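Local structure of putative lipase (Bacteroides thetaiotaomicron VPI-5482, 3BZW) at residues 113-118 and 130-135; 108-113 and 203-208; 20-25 and 258-263; 90-95 and 161-166. The protein is a putative lipase of the GDSL-like (SGNH hydrolase) family that probably hydrolyses ester bonds, perhaps those of lysophospholipids. One frame throughout, in Å; residues are numbered along the deposited sequence.

Contact 1: 113-118 and 130-135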
loop_
_atom_site.group_PDB
_atom_site.type_symbol
_atom_site.label_atom_id
_atom_site.label_comp_id
_atom_site.label_asym_id
_atom_site.label_seq_id
_atom_site.Cartn_x
_atom_site.Cartn_y
_atom_site.Cartn_z
ATOM N N GLU A 113 25.098 15.307 6.061
ATOM C CA GLU A 113 24.444 16.553 5.654
ATOM C C GLU A 113 24.406 17.570 6.780
ATOM O O GLU A 113 24.418 17.211 7.953
ATOM C CB GLU A 113 22.997 16.295 5.220
ATOM C CG GLU A 113 22.799 15.248 4.144
ATOM C CD GLU A 113 21.329 14.895 3.969
ATOM O OE1 GLU A 113 20.624 15.573 3.185
ATOM O OE2 GLU A 113 20.875 13.943 4.637
ATOM N N GLN A 114 24.347 18.844 6.408
ATOM C CA GLN A 114 24.261 19.926 7.379
ATOM C C GLN A 114 23.838 21.214 6.685
ATOM O O GLN A 114 24.110 21.412 5.498
ATOM C CB GLN A 114 25.601 20.125 8.102
ATOM C CG GLN A 114 26.753 20.569 7.225
ATOM C CD GLN A 114 28.039 20.749 8.017
ATOM O OE1 GLN A 114 28.110 21.573 8.931
ATOM N NE2 GLN A 114 29.062 19.974 7.673
ATOM N N GLU A 115 23.146 22.077 7.422
ATOM C CA GLU A 115 22.702 23.348 6.867
ATOM C C GLU A 115 23.934 24.202 6.616
ATOM O O GLU A 115 24.831 24.263 7.452
ATOM C CB GLU A 115 21.771 24.070 7.847
ATOM C CG GLU A 115 20.451 23.367 8.118
ATOM C CD GLU A 115 19.642 23.127 6.860
ATOM O OE1 GLU A 115 19.619 24.016 5.982
ATOM O OE2 GLU A 115 19.019 22.050 6.751
ATOM N N GLU A 116 23.978 24.854 5.462
ATOM C CA GLU A 116 25.107 25.702 5.104
ATOM C C GLU A 116 24.619 27.006 4.488
ATOM O O GLU A 116 23.502 27.085 3.976
ATOM C CB GLU A 116 26.006 24.998 4.084
ATOM C CG GLU A 116 26.785 23.795 4.595
ATOM C CD GLU A 116 27.835 24.169 5.623
ATOM O OE1 GLU A 116 28.446 25.250 5.484
ATOM O OE2 GLU A 116 28.061 23.374 6.560
ATOM N N GLN A 117 25.464 28.028 4.555
ATOM C CA GLN A 117 25.153 29.320 3.966
ATOM C C GLN A 117 25.814 29.291 2.600
ATOM O O GLN A 117 26.972 28.889 2.483
ATOM C CB GLN A 117 25.749 30.455 4.802
ATOM C CG GLN A 117 25.114 30.605 6.163
ATOM C CD GLN A 117 23.632 30.878 6.063
ATOM O OE1 GLN A 117 23.215 31.939 5.597
ATOM N NE2 GLN A 117 22.823 29.916 6.489
ATOM N N VAL A 118 25.083 29.702 1.569
ATOM C CA VAL A 118 25.626 29.704 0.217
ATOM C C VAL A 118 25.019 30.827 -0.620
ATOM O O VAL A 118 23.856 31.188 -0.440
ATOM C CB VAL A 118 25.356 28.341 -0.491
ATOM C CG1 VAL A 118 23.862 28.156 -0.735
ATOM C CG2 VAL A 118 26.128 28.264 -1.802
ATOM N N THR A 130 20.260 29.874 3.225
ATOM C CA THR A 130 20.486 28.629 3.945
ATOM C C THR A 130 19.993 27.433 3.141
ATOM O O THR A 130 18.819 27.356 2.786
ATOM C CB THR A 130 19.762 28.634 5.300
ATOM O OG1 THR A 130 20.187 29.770 6.065
ATOM C CG2 THR A 130 20.076 27.359 6.072
ATOM N N ARG A 131 20.896 26.500 2.860
ATOM C CA ARG A 131 20.550 25.306 2.097
ATOM C C ARG A 131 21.247 24.085 2.675
ATOM O O ARG A 131 22.402 24.161 3.098
ATOM C CB ARG A 131 20.970 25.472 0.632
ATOM C CG ARG A 131 20.276 26.598 -0.113
ATOM C CD ARG A 131 18.866 26.214 -0.540
ATOM N NE ARG A 131 18.232 27.271 -1.323
ATOM C CZ ARG A 131 17.651 28.352 -0.810
ATOM N NH1 ARG A 131 17.608 28.534 0.503
ATOM N NH2 ARG A 131 17.119 29.259 -1.616
ATOM N N LYS A 132 20.545 22.956 2.706
ATOM C CA LYS A 132 21.150 21.736 3.214
ATOM C C LYS A 132 22.193 21.302 2.189
ATOM O O LYS A 132 21.909 21.260 0.991
ATOM C CB LYS A 132 20.091 20.642 3.386
ATOM C CG LYS A 132 20.644 19.338 3.951
ATOM C CD LYS A 132 19.560 18.281 4.122
ATOM C CE LYS A 132 18.532 18.692 5.165
ATOM N NZ LYS A 132 17.547 17.599 5.418
ATOM N N LYS A 133 23.402 21.006 2.656
ATOM C CA LYS A 133 24.486 20.581 1.776
ATOM C C LYS A 133 24.938 19.188 2.183
ATOM O O LYS A 133 25.040 18.886 3.375
ATOM C CB LYS A 133 25.674 21.542 1.882
ATOM C CG LYS A 133 26.775 21.300 0.849
ATOM C CD LYS A 133 28.034 22.096 1.174
ATOM C CE LYS A 133 28.990 22.166 -0.023
ATOM N NZ LYS A 133 29.428 20.826 -0.502
ATOM N N ARG A 134 25.205 18.338 1.196
ATOM C CA ARG A 134 25.654 16.981 1.476
ATOM C C ARG A 134 27.118 16.807 1.086
ATOM O O ARG A 134 27.604 17.433 0.140
ATOM C CB ARG A 134 24.785 15.964 0.726
ATOM C CG ARG A 134 24.882 16.048 -0.788
ATOM C CD ARG A 134 23.853 15.137 -1.445
ATOM N NE ARG A 134 23.781 15.350 -2.888
ATOM C CZ ARG A 134 22.861 14.802 -3.676
ATOM N NH1 ARG A 134 21.935 14.004 -3.160
ATOM N NH2 ARG A 134 22.862 15.058 -4.981
ATOM N N THR A 135 27.813 15.956 1.833
ATOM C CA THR A 135 29.222 15.673 1.600
ATOM C C THR A 135 29.411 14.161 1.596
ATOM O O THR A 135 29.017 13.482 2.536
ATOM C CB THR A 135 30.097 16.278 2.716
ATOM O OG1 THR A 135 29.896 17.694 2.765
ATOM C CG2 THR A 135 31.574 15.988 2.460
#

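Contact 2: 108-113 and 203-208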
loop_
_atom_site.group_PDB
_atom_site.type_symbol
_atom_site.label_atom_id
_atom_site.label_comp_id
_atom_site.label_asym_id
_atom_site.label_seq_id
_atom_site.Cartn_x
_atom_site.Cartn_y
_atom_site.Cartn_z
ATOM N N GLY A 108 27.009 1.145 5.645
ATOM C CA GLY A 108 27.274 2.544 5.933
ATOM C C GLY A 108 26.303 3.545 5.336
ATOM O O GLY A 108 25.124 3.245 5.136
ATOM N N GLU A 109 26.815 4.737 5.039
ATOM C CA GLU A 109 26.012 5.822 4.488
ATOM C C GLU A 109 26.737 6.495 3.321
ATOM O O GLU A 109 27.963 6.549 3.296
ATOM C CB GLU A 109 25.744 6.873 5.573
ATOM C CG GLU A 109 25.152 6.334 6.871
ATOM C CD GLU A 109 23.686 5.955 6.749
ATOM O OE1 GLU A 109 23.062 6.267 5.708
ATOM O OE2 GLU A 109 23.153 5.355 7.710
ATOM N N TRP A 110 25.973 7.028 2.373
ATOM C CA TRP A 110 26.554 7.698 1.209
ATOM C C TRP A 110 27.101 9.092 1.514
ATOM O O TRP A 110 28.199 9.447 1.079
ATOM C CB TRP A 110 25.514 7.838 0.089
ATOM C CG TRP A 110 25.056 6.550 -0.537
ATOM C CD1 TRP A 110 23.803 6.009 -0.480
ATOM C CD2 TRP A 110 25.829 5.682 -1.378
ATOM N NE1 TRP A 110 23.746 4.861 -1.237
ATOM C CE2 TRP A 110 24.974 4.637 -1.799
ATOM C CE3 TRP A 110 27.161 5.688 -1.819
ATOM C CZ2 TRP A 110 25.408 3.606 -2.642
ATOM C CZ3 TRP A 110 27.594 4.660 -2.659
ATOM C CH2 TRP A 110 26.716 3.634 -3.061
ATOM N N PHE A 111 26.324 9.879 2.253
ATOM C CA PHE A 111 26.691 11.256 2.586
ATOM C C PHE A 111 26.432 11.607 4.045
ATOM O O PHE A 111 25.838 10.839 4.801
ATOM C CB PHE A 111 25.827 12.248 1.793
ATOM C CG PHE A 111 25.926 12.133 0.301
ATOM C CD1 PHE A 111 26.841 12.907 -0.407
ATOM C CD2 PHE A 111 25.055 11.310 -0.405
ATOM C CE1 PHE A 111 26.881 12.871 -1.796
ATOM C CE2 PHE A 111 25.084 11.264 -1.797
ATOM C CZ PHE A 111 25.998 12.048 -2.496
ATOM N N THR A 112 26.879 12.806 4.409
ATOM C CA THR A 112 26.606 13.395 5.715
ATOM C C THR A 112 25.955 14.703 5.245
ATOM O O THR A 112 26.216 15.147 4.123
ATOM C CB THR A 112 27.883 13.715 6.526
ATOM O OG1 THR A 112 28.725 14.596 5.773
ATOM C CG2 THR A 112 28.640 12.430 6.865
ATOM N N GLU A 113 25.098 15.307 6.061
ATOM C CA GLU A 113 24.444 16.553 5.654
ATOM C C GLU A 113 24.406 17.570 6.780
ATOM O O GLU A 113 24.418 17.211 7.953
ATOM C CB GLU A 113 22.997 16.295 5.220
ATOM C CG GLU A 113 22.799 15.248 4.144
ATOM C CD GLU A 113 21.329 14.895 3.969
ATOM O OE1 GLU A 113 20.624 15.573 3.185
ATOM O OE2 GLU A 113 20.875 13.943 4.637
ATOM N N LYS A 203 24.302 -0.617 -7.895
ATOM C CA LYS A 203 23.293 -0.114 -8.828
ATOM C C LYS A 203 22.967 1.349 -8.533
ATOM O O LYS A 203 22.838 2.163 -9.450
ATOM C CB LYS A 203 22.013 -0.949 -8.742
ATOM C CG LYS A 203 22.207 -2.410 -9.123
ATOM C CD LYS A 203 20.895 -3.183 -9.145
ATOM C CE LYS A 203 19.989 -2.705 -10.270
ATOM N NZ LYS A 203 18.796 -3.579 -10.427
ATOM N N GLU A 204 22.836 1.676 -7.251
ATOM C CA GLU A 204 22.522 3.042 -6.830
ATOM C C GLU A 204 23.635 4.029 -7.160
ATOM O O GLU A 204 23.378 5.211 -7.401
ATOM C CB GLU A 204 22.249 3.067 -5.329
ATOM C CG GLU A 204 20.906 2.473 -4.952
ATOM C CD GLU A 204 20.867 1.978 -3.524
ATOM O OE1 GLU A 204 21.548 2.576 -2.666
ATOM O OE2 GLU A 204 20.143 0.996 -3.258
ATOM N N ALA A 205 24.872 3.547 -7.161
ATOM C CA ALA A 205 26.014 4.407 -7.456
ATOM C C ALA A 205 25.930 5.002 -8.861
ATOM O O ALA A 205 26.509 6.054 -9.127
ATOM C CB ALA A 205 27.320 3.627 -7.288
ATOM N N GLY A 206 25.213 4.330 -9.756
ATOM C CA GLY A 206 25.074 4.827 -11.115
ATOM C C GLY A 206 24.603 6.274 -11.158
ATOM O O GLY A 206 25.219 7.109 -11.822
ATOM N N ASN A 207 23.510 6.573 -10.460
ATOM C CA ASN A 207 22.974 7.934 -10.421
ATOM C C ASN A 207 23.716 8.808 -9.420
ATOM O O ASN A 207 23.924 9.997 -9.659
ATOM C CB ASN A 207 21.483 7.918 -10.063
ATOM C CG ASN A 207 20.613 7.453 -11.210
ATOM O OD1 ASN A 207 19.747 6.597 -11.036
ATOM N ND2 ASN A 207 20.828 8.028 -12.390
ATOM N N ILE A 208 24.108 8.227 -8.294
ATOM C CA ILE A 208 24.821 8.992 -7.281
ATOM C C ILE A 208 26.123 9.577 -7.825
ATOM O O ILE A 208 26.444 10.743 -7.566
ATOM C CB ILE A 208 25.151 8.124 -6.050
ATOM C CG1 ILE A 208 23.856 7.714 -5.343
ATOM C CG2 ILE A 208 26.066 8.898 -5.096
ATOM C CD1 ILE A 208 24.053 6.706 -4.225
#

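Contact 3: 20-25 and 258-263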
loop_
_atom_site.group_PDB
_atom_site.type_symbol
_atom_site.label_atom_id
_atom_site.label_comp_id
_atom_site.label_asym_id
_atom_site.label_seq_id
_atom_site.Cartn_x
_atom_site.Cartn_y
_atom_site.Cartn_z
ATOM N N ILE A 20 26.546 -1.836 -38.198
ATOM C CA ILE A 20 27.161 -1.291 -36.995
ATOM C C ILE A 20 28.244 -2.228 -36.476
ATOM O O ILE A 20 28.062 -3.444 -36.438
ATOM C CB ILE A 20 26.121 -1.086 -35.877
ATOM C CG1 ILE A 20 25.413 -2.409 -35.581
ATOM C CG2 ILE A 20 25.122 -0.015 -36.284
ATOM C CD1 ILE A 20 24.447 -2.344 -34.418
ATOM N N GLN A 21 29.374 -1.657 -36.083
ATOM C CA GLN A 21 30.478 -2.446 -35.555
ATOM C C GLN A 21 30.471 -2.347 -34.036
ATOM O O GLN A 21 30.155 -1.292 -33.481
ATOM C CB GLN A 21 31.809 -1.926 -36.100
ATOM C CG GLN A 21 31.940 -2.015 -37.612
ATOM C CD GLN A 21 33.308 -1.576 -38.101
ATOM O OE1 GLN A 21 33.708 -0.424 -37.919
ATOM N NE2 GLN A 21 34.036 -2.498 -38.724
ATOM N N HIS A 22 30.812 -3.437 -33.359
ATOM C CA HIS A 22 30.828 -3.419 -31.904
ATOM C C HIS A 22 31.814 -2.354 -31.428
ATOM O O HIS A 22 32.990 -2.385 -31.784
ATOM C CB HIS A 22 31.226 -4.788 -31.346
ATOM C CG HIS A 22 31.006 -4.909 -29.872
ATOM N ND1 HIS A 22 30.171 -5.857 -29.319
ATOM C CD2 HIS A 22 31.460 -4.160 -28.841
ATOM C CE1 HIS A 22 30.119 -5.683 -28.010
ATOM N NE2 HIS A 22 30.892 -4.659 -27.694
ATOM N N PRO A 23 31.341 -1.393 -30.613
ATOM C CA PRO A 23 32.169 -0.303 -30.082
ATOM C C PRO A 23 33.381 -0.694 -29.237
ATOM O O PRO A 23 34.266 0.133 -29.003
ATOM C CB PRO A 23 31.164 0.548 -29.300
ATOM C CG PRO A 23 30.112 -0.445 -28.893
ATOM C CD PRO A 23 29.952 -1.277 -30.137
ATOM N N TRP A 24 33.429 -1.942 -28.775
ATOM C CA TRP A 24 34.550 -2.397 -27.957
ATOM C C TRP A 24 35.555 -3.211 -28.772
ATOM O O TRP A 24 36.612 -3.594 -28.274
ATOM C CB TRP A 24 34.037 -3.220 -26.762
ATOM C CG TRP A 24 33.236 -2.397 -25.784
ATOM C CD1 TRP A 24 32.065 -1.745 -26.032
ATOM C CD2 TRP A 24 33.589 -2.083 -24.430
ATOM N NE1 TRP A 24 31.667 -1.037 -24.921
ATOM C CE2 TRP A 24 32.585 -1.228 -23.923
ATOM C CE3 TRP A 24 34.658 -2.438 -23.596
ATOM C CZ2 TRP A 24 32.619 -0.720 -22.619
ATOM C CZ3 TRP A 24 34.691 -1.931 -22.295
ATOM C CH2 TRP A 24 33.677 -1.082 -21.823
ATOM N N GLN A 25 35.221 -3.459 -30.032
ATOM C CA GLN A 25 36.081 -4.221 -30.930
ATOM C C GLN A 25 37.492 -3.640 -31.001
ATOM O O GLN A 25 37.661 -2.456 -31.277
ATOM C CB GLN A 25 35.470 -4.240 -32.334
ATOM C CG GLN A 25 36.370 -4.819 -33.416
ATOM C CD GLN A 25 36.564 -6.312 -33.281
ATOM O OE1 GLN A 25 35.599 -7.076 -33.310
ATOM N NE2 GLN A 25 37.815 -6.738 -33.142
ATOM N N GLN A 258 25.791 -6.774 -23.772
ATOM C CA GLN A 258 25.404 -5.715 -22.847
ATOM C C GLN A 258 26.260 -4.469 -23.098
ATOM O O GLN A 258 25.794 -3.341 -22.935
ATOM C CB GLN A 258 25.590 -6.180 -21.399
ATOM C CG GLN A 258 24.568 -7.201 -20.924
ATOM C CD GLN A 258 23.214 -6.581 -20.618
ATOM O OE1 GLN A 258 23.100 -5.714 -19.749
ATOM N NE2 GLN A 258 22.181 -7.025 -21.327
ATOM N N LEU A 259 27.513 -4.682 -23.493
ATOM C CA LEU A 259 28.440 -3.583 -23.764
ATOM C C LEU A 259 28.178 -2.896 -25.101
ATOM O O LEU A 259 28.741 -1.838 -25.393
ATOM C CB LEU A 259 29.882 -4.095 -23.730
ATOM C CG LEU A 259 30.446 -4.466 -22.355
ATOM C CD1 LEU A 259 31.853 -5.018 -22.511
ATOM C CD2 LEU A 259 30.456 -3.241 -21.457
ATOM N N LEU A 260 27.329 -3.512 -25.914
ATOM C CA LEU A 260 26.977 -2.971 -27.222
ATOM C C LEU A 260 26.304 -1.609 -27.058
ATOM O O LEU A 260 26.318 -0.780 -27.967
ATOM C CB LEU A 260 26.011 -3.928 -27.927
ATOM C CG LEU A 260 26.280 -4.324 -29.378
ATOM C CD1 LEU A 260 25.115 -5.164 -29.879
ATOM C CD2 LEU A 260 26.449 -3.080 -30.241
ATOM N N ALA A 261 25.724 -1.387 -25.883
ATOM C CA ALA A 261 25.015 -0.144 -25.587
ATOM C C ALA A 261 25.905 1.006 -25.128
ATOM O O ALA A 261 25.425 2.127 -24.953
ATOM C CB ALA A 261 23.940 -0.408 -24.537
ATOM N N LEU A 262 27.194 0.740 -24.944
ATOM C CA LEU A 262 28.121 1.769 -24.479
ATOM C C LEU A 262 29.307 1.971 -25.412
ATOM O O LEU A 262 29.975 1.010 -25.801
ATOM C CB LEU A 262 28.638 1.408 -23.083
ATOM C CG LEU A 262 27.577 1.269 -21.986
ATOM C CD1 LEU A 262 28.167 0.589 -20.753
ATOM C CD2 LEU A 262 27.043 2.648 -21.643
ATOM N N PRO A 263 29.594 3.231 -25.778
ATOM C CA PRO A 263 30.721 3.505 -26.669
ATOM C C PRO A 263 32.034 3.445 -25.895
ATOM O O PRO A 263 32.043 3.482 -24.664
ATOM C CB PRO A 263 30.428 4.917 -27.158
ATOM C CG PRO A 263 29.862 5.557 -25.924
ATOM C CD PRO A 263 28.895 4.482 -25.422
#

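Contact 4: 90-95 and 161-166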
loop_
_atom_site.group_PDB
_atom_site.type_symbol
_atom_site.label_atom_id
_atom_site.label_comp_id
_atom_site.label_asym_id
_atom_site.label_seq_id
_atom_site.Cartn_x
_atom_site.Cartn_y
_atom_site.Cartn_z
ATOM N N ASP A 90 41.667 1.960 -22.927
ATOM C CA ASP A 90 40.530 2.651 -23.538
ATOM C C ASP A 90 39.295 2.647 -22.649
ATOM O O ASP A 90 38.528 3.605 -22.635
ATOM C CB ASP A 90 40.156 1.999 -24.873
ATOM C CG ASP A 90 41.263 2.084 -25.890
ATOM O OD1 ASP A 90 41.793 3.198 -26.089
ATOM O OD2 ASP A 90 41.595 1.042 -26.494
ATOM N N ALA A 91 39.091 1.555 -21.925
ATOM C CA ALA A 91 37.932 1.442 -21.045
ATOM C C ALA A 91 38.283 0.629 -19.806
ATOM O O ALA A 91 39.308 -0.052 -19.766
ATOM C CB ALA A 91 36.769 0.795 -21.793
ATOM N N ILE A 92 37.418 0.701 -18.803
ATOM C CA ILE A 92 37.644 0.003 -17.546
ATOM C C ILE A 92 36.378 -0.638 -17.000
ATOM O O ILE A 92 35.325 -0.002 -16.939
ATOM C CB ILE A 92 38.173 0.979 -16.474
ATOM C CG1 ILE A 92 39.463 1.629 -16.970
ATOM C CG2 ILE A 92 38.408 0.245 -15.151
ATOM C CD1 ILE A 92 40.006 2.668 -16.035
ATOM N N LEU A 93 36.488 -1.903 -16.615
ATOM C CA LEU A 93 35.370 -2.626 -16.025
ATOM C C LEU A 93 35.717 -2.919 -14.569
ATOM O O LEU A 93 36.829 -3.365 -14.263
ATOM C CB LEU A 93 35.110 -3.946 -16.756
ATOM C CG LEU A 93 34.668 -3.904 -18.220
ATOM C CD1 LEU A 93 34.312 -5.315 -18.668
ATOM C CD2 LEU A 93 33.467 -2.984 -18.386
ATOM N N VAL A 94 34.770 -2.655 -13.676
ATOM C CA VAL A 94 34.968 -2.897 -12.252
ATOM C C VAL A 94 33.925 -3.925 -11.820
ATOM O O VAL A 94 32.731 -3.641 -11.803
ATOM C CB VAL A 94 34.792 -1.601 -11.439
ATOM C CG1 VAL A 94 35.154 -1.851 -9.982
ATOM C CG2 VAL A 94 35.666 -0.493 -12.031
ATOM N N PHE A 95 34.401 -5.117 -11.475
ATOM C CA PHE A 95 33.561 -6.248 -11.078
ATOM C C PHE A 95 34.002 -6.590 -9.653
ATOM O O PHE A 95 34.851 -7.454 -9.454
ATOM C CB PHE A 95 33.862 -7.397 -12.049
ATOM C CG PHE A 95 32.924 -8.563 -11.958
ATOM C CD1 PHE A 95 33.226 -9.750 -12.623
ATOM C CD2 PHE A 95 31.738 -8.484 -11.238
ATOM C CE1 PHE A 95 32.362 -10.839 -12.571
ATOM C CE2 PHE A 95 30.864 -9.573 -11.182
ATOM C CZ PHE A 95 31.179 -10.747 -11.848
ATOM N N LYS A 161 37.638 8.410 -19.926
ATOM C CA LYS A 161 37.441 7.034 -20.361
ATOM C C LYS A 161 36.066 6.478 -20.023
ATOM O O LYS A 161 35.342 7.016 -19.180
ATOM C CB LYS A 161 38.494 6.126 -19.717
ATOM C CG LYS A 161 39.937 6.566 -19.912
ATOM C CD LYS A 161 40.359 6.540 -21.376
ATOM C CE LYS A 161 41.845 6.870 -21.500
ATOM N NZ LYS A 161 42.334 6.821 -22.901
ATOM N N GLN A 162 35.721 5.388 -20.698
ATOM C CA GLN A 162 34.464 4.694 -20.465
ATOM C C GLN A 162 34.727 3.759 -19.283
ATOM O O GLN A 162 35.518 2.821 -19.396
ATOM C CB GLN A 162 34.084 3.873 -21.698
ATOM C CG GLN A 162 32.791 3.080 -21.561
ATOM C CD GLN A 162 31.601 3.970 -21.264
ATOM O OE1 GLN A 162 31.351 4.330 -20.112
ATOM N NE2 GLN A 162 30.871 4.343 -22.304
ATOM N N ILE A 163 34.089 4.026 -18.144
ATOM C CA ILE A 163 34.263 3.194 -16.954
ATOM C C ILE A 163 32.906 2.605 -16.577
ATOM O O ILE A 163 31.939 3.340 -16.367
ATOM C CB ILE A 163 34.807 4.017 -15.766
ATOM C CG1 ILE A 163 36.057 4.794 -16.194
ATOM C CG2 ILE A 163 35.148 3.089 -14.608
ATOM C CD1 ILE A 163 36.576 5.753 -15.130
ATOM N N VAL A 164 32.838 1.281 -16.481
ATOM C CA VAL A 164 31.575 0.614 -16.182
ATOM C C VAL A 164 31.655 -0.297 -14.960
ATOM O O VAL A 164 32.650 -0.996 -14.763
ATOM C CB VAL A 164 31.129 -0.230 -17.394
ATOM C CG1 VAL A 164 29.685 -0.688 -17.216
ATOM C CG2 VAL A 164 31.300 0.577 -18.674
ATOM N N LEU A 165 30.601 -0.283 -14.145
ATOM C CA LEU A 165 30.549 -1.123 -12.952
ATOM C C LEU A 165 29.673 -2.344 -13.211
ATOM O O LEU A 165 28.643 -2.244 -13.873
ATOM C CB LEU A 165 29.956 -0.353 -11.770
ATOM C CG LEU A 165 30.581 0.989 -11.395
ATOM C CD1 LEU A 165 29.917 1.509 -10.127
ATOM C CD2 LEU A 165 32.078 0.817 -11.191
ATOM N N LEU A 166 30.087 -3.490 -12.681
ATOM C CA LEU A 166 29.317 -4.720 -12.829
ATOM C C LEU A 166 28.905 -5.171 -11.431
ATOM O O LEU A 166 29.724 -5.179 -10.510
ATOM C CB LEU A 166 30.163 -5.818 -13.482
ATOM C CG LEU A 166 30.832 -5.539 -14.831
ATOM C CD1 LEU A 166 31.555 -6.800 -15.298
ATOM C CD2 LEU A 166 29.799 -5.110 -15.850
HETATM O O HOH W 1 36.947 5.386 -23.414
HETATM O O HOH W 2 41.087 5.599 -25.287
HETATM O O HOH W 3 31.676 -3.679 -9.155
#

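Contact 1: 113-118 and 130-135
Two torsions bring Q117 and T130 together: the Q117 side chain folds at chi2 (-59°), and the T130 hydroxyl stands beside its own backbone N (chi1 -56°). NE2 of Q117 then gives a hydrogen bond to OG1 of T130 at 2.7 Å, with the hydroxyl close to the amide plane. E115, folded likewise at chi2, crosses the T130 side chain at about a right angle and sets OE1 3.4 Å from T130 CG2. E113 reaches out extended beyond CG; its OE1 lies 3.1 Å from CD of K132, while K132 NZ stays 4.3 Å from that oxygen, beyond a salt bridge. Beneath these side chains is an antiparallel ladder: Q114 with K133 and E116 with R131 are the hydrogen-bonded pairs, and R131 N to E116 O measures 2.9 Å. On the face of Q114 and E116, the CG of E116 packs 3.7 Å from CB of K133. Y194, S186 and D196, all of a second subunit, hydrogen-bond E113 OE1, hydrogen-bond K133 NZ and form a salt bridge with R134, respectively. The two segments belong to one hairpin, strand 111-122 beside strand 127-136, an arm projecting from the body of the chain.

Contact 2: 108-113 and 203-208
W110 and I208 form the nearest backbone pair, yet their CA atoms stay 8.8 Å apart, so side chains alone bridge the gap between the chain entering strand 111-122 and helix 195-210. I208 holds CG1 beside its backbone N (chi1 -66°) and runs on extended, which sends CD1 over the indole of W110. This methyl lies over one ring face, 3.4 Å from the centroid of the five-membered ring and only 14° off its normal, a CH-pi contact. It is close as well as central: CD1 of I208 comes within 3.3 Å of CE2 of W110. The other branch of I208 serves the next aromatic, its CG2 standing 4.1 Å from CZ of F111, so the isoleucine divides its two arms between neighbouring rings. One helical turn earlier, E204 comes in at the indole edge. Its OE1 lies near the ring plane, 3.5 Å from NE1 of W110, in a weak hydrogen bond, with the carboxylate plane turned 67° from the ring. The CB of A205 adds a looser apolar touch to W110 CH2. Helix 143-157 also borders this site: I147 touches both W110 and A205, and N148 bonds the W110 carbonyl oxygen. The base of the projecting hairpin is thus packed against the globular body. Chemically the contact is mainly apolar, a methyl on a pi face, while the weak, long N-H...O bond to the E204 carboxylate gives the indole N-H a polar partner and probably contributes only modestly to holding the ring.

Contact 3: 20-25 and 258-263
The indole of W24 has L259 over one face and the carbonyl oxygen of L262 at its edge, joining the loop before strand 28-33 to the loop that follows helix 245-258, at one end of the alpha/beta fold typical of SGNH hydrolases. L259 crosses the ring at about a right angle and spreads over that one face. Its CB sits over the five-membered ring, 3.9 Å from the centroid and 15° off the normal, in a CH-pi contact; CD1 lies above the plane near the middle of the indole, and CD2 approaches CZ2 of W24 to 3.5 Å. The first two side-chain torsions of W24 together turn NE1 toward the loop after the helix. The H22 side chain packs near L259 and L260. H22 also opens a type I beta turn that ends at Q25 and places P23 and W24 at its two central positions, so both rings enter the same contact. P23 supplies a smaller apolar touch, its CD meeting CD2 of L260 at 3.9 Å. The same ring packs against the backbone as well, with P23 CG 3.4 Å from the carbonyl oxygen of L262. W24 also touches A91 and L93 of the central sheet, while L260 packs on L260 of two neighbouring subunits. W24 NE1 gives a hydrogen bond to L262 O, 2.8 Å long and bent to 139° at the hydrogen, with the oxygen 22° out of the indole plane.

Contact 4: 90-95 and 161-166
L93 and V164 pack alongside each other, pointing the same way, between adjacent parallel strands of the central sheet in this SGNH-hydrolase alpha/beta fold. L93 sets CG beside its backbone N (chi1 -64°) and then extends, bringing CD2 to 3.7 Å from CB of V164. On the face of I92 and V94, the end of L165 comes in toward V94, its CD2 reaching 3.6 Å from V94 CB, again side by side. The CG2 branch of I163 meets CB of I92. In F95, CG swings anti to the backbone N (chi1 -170°), and the side chain crosses L166 at about a right angle, with CD2 3.8 Å from L166 CB. Helix 245-258 touches L93, F95 and L166 on their face, and F216 packs edge-to-face with the F95 ring. Four backbone hydrogen bonds underlie this packing, running alternately from I92 and V94 to strand 162-166 and back. At the other end K161 NZ, also bonded to V89 O, is joined by water to OD1 of D90, whose OD2 bonds K28. A second water lies where the strands part, accepting a hydrogen bond from Q162 N at 3.0 Å.

From the N terminus, residues 20-25 enter contact 3, whose partner 258-263 lies near the other end of the chain; its loop therefore encloses the other three contacts. Contact 4 opens at 90-95 and closes at 161-166, pairing two strands of the central sheet. Contact 2 starts inside that interval, at 108-113, but closes beyond it at 203-208, so contacts 2 and 4 cross. Contact 1, the hairpin, falls within both loops and shares E113 with contact 2 along strand 111-122. Contacts 3 and 4 touch, with P263 O 2.8 Å from Q162 NE2, tying the chain ends to the sheet. The centres of contacts 1 and 3 are about 41 Å apart.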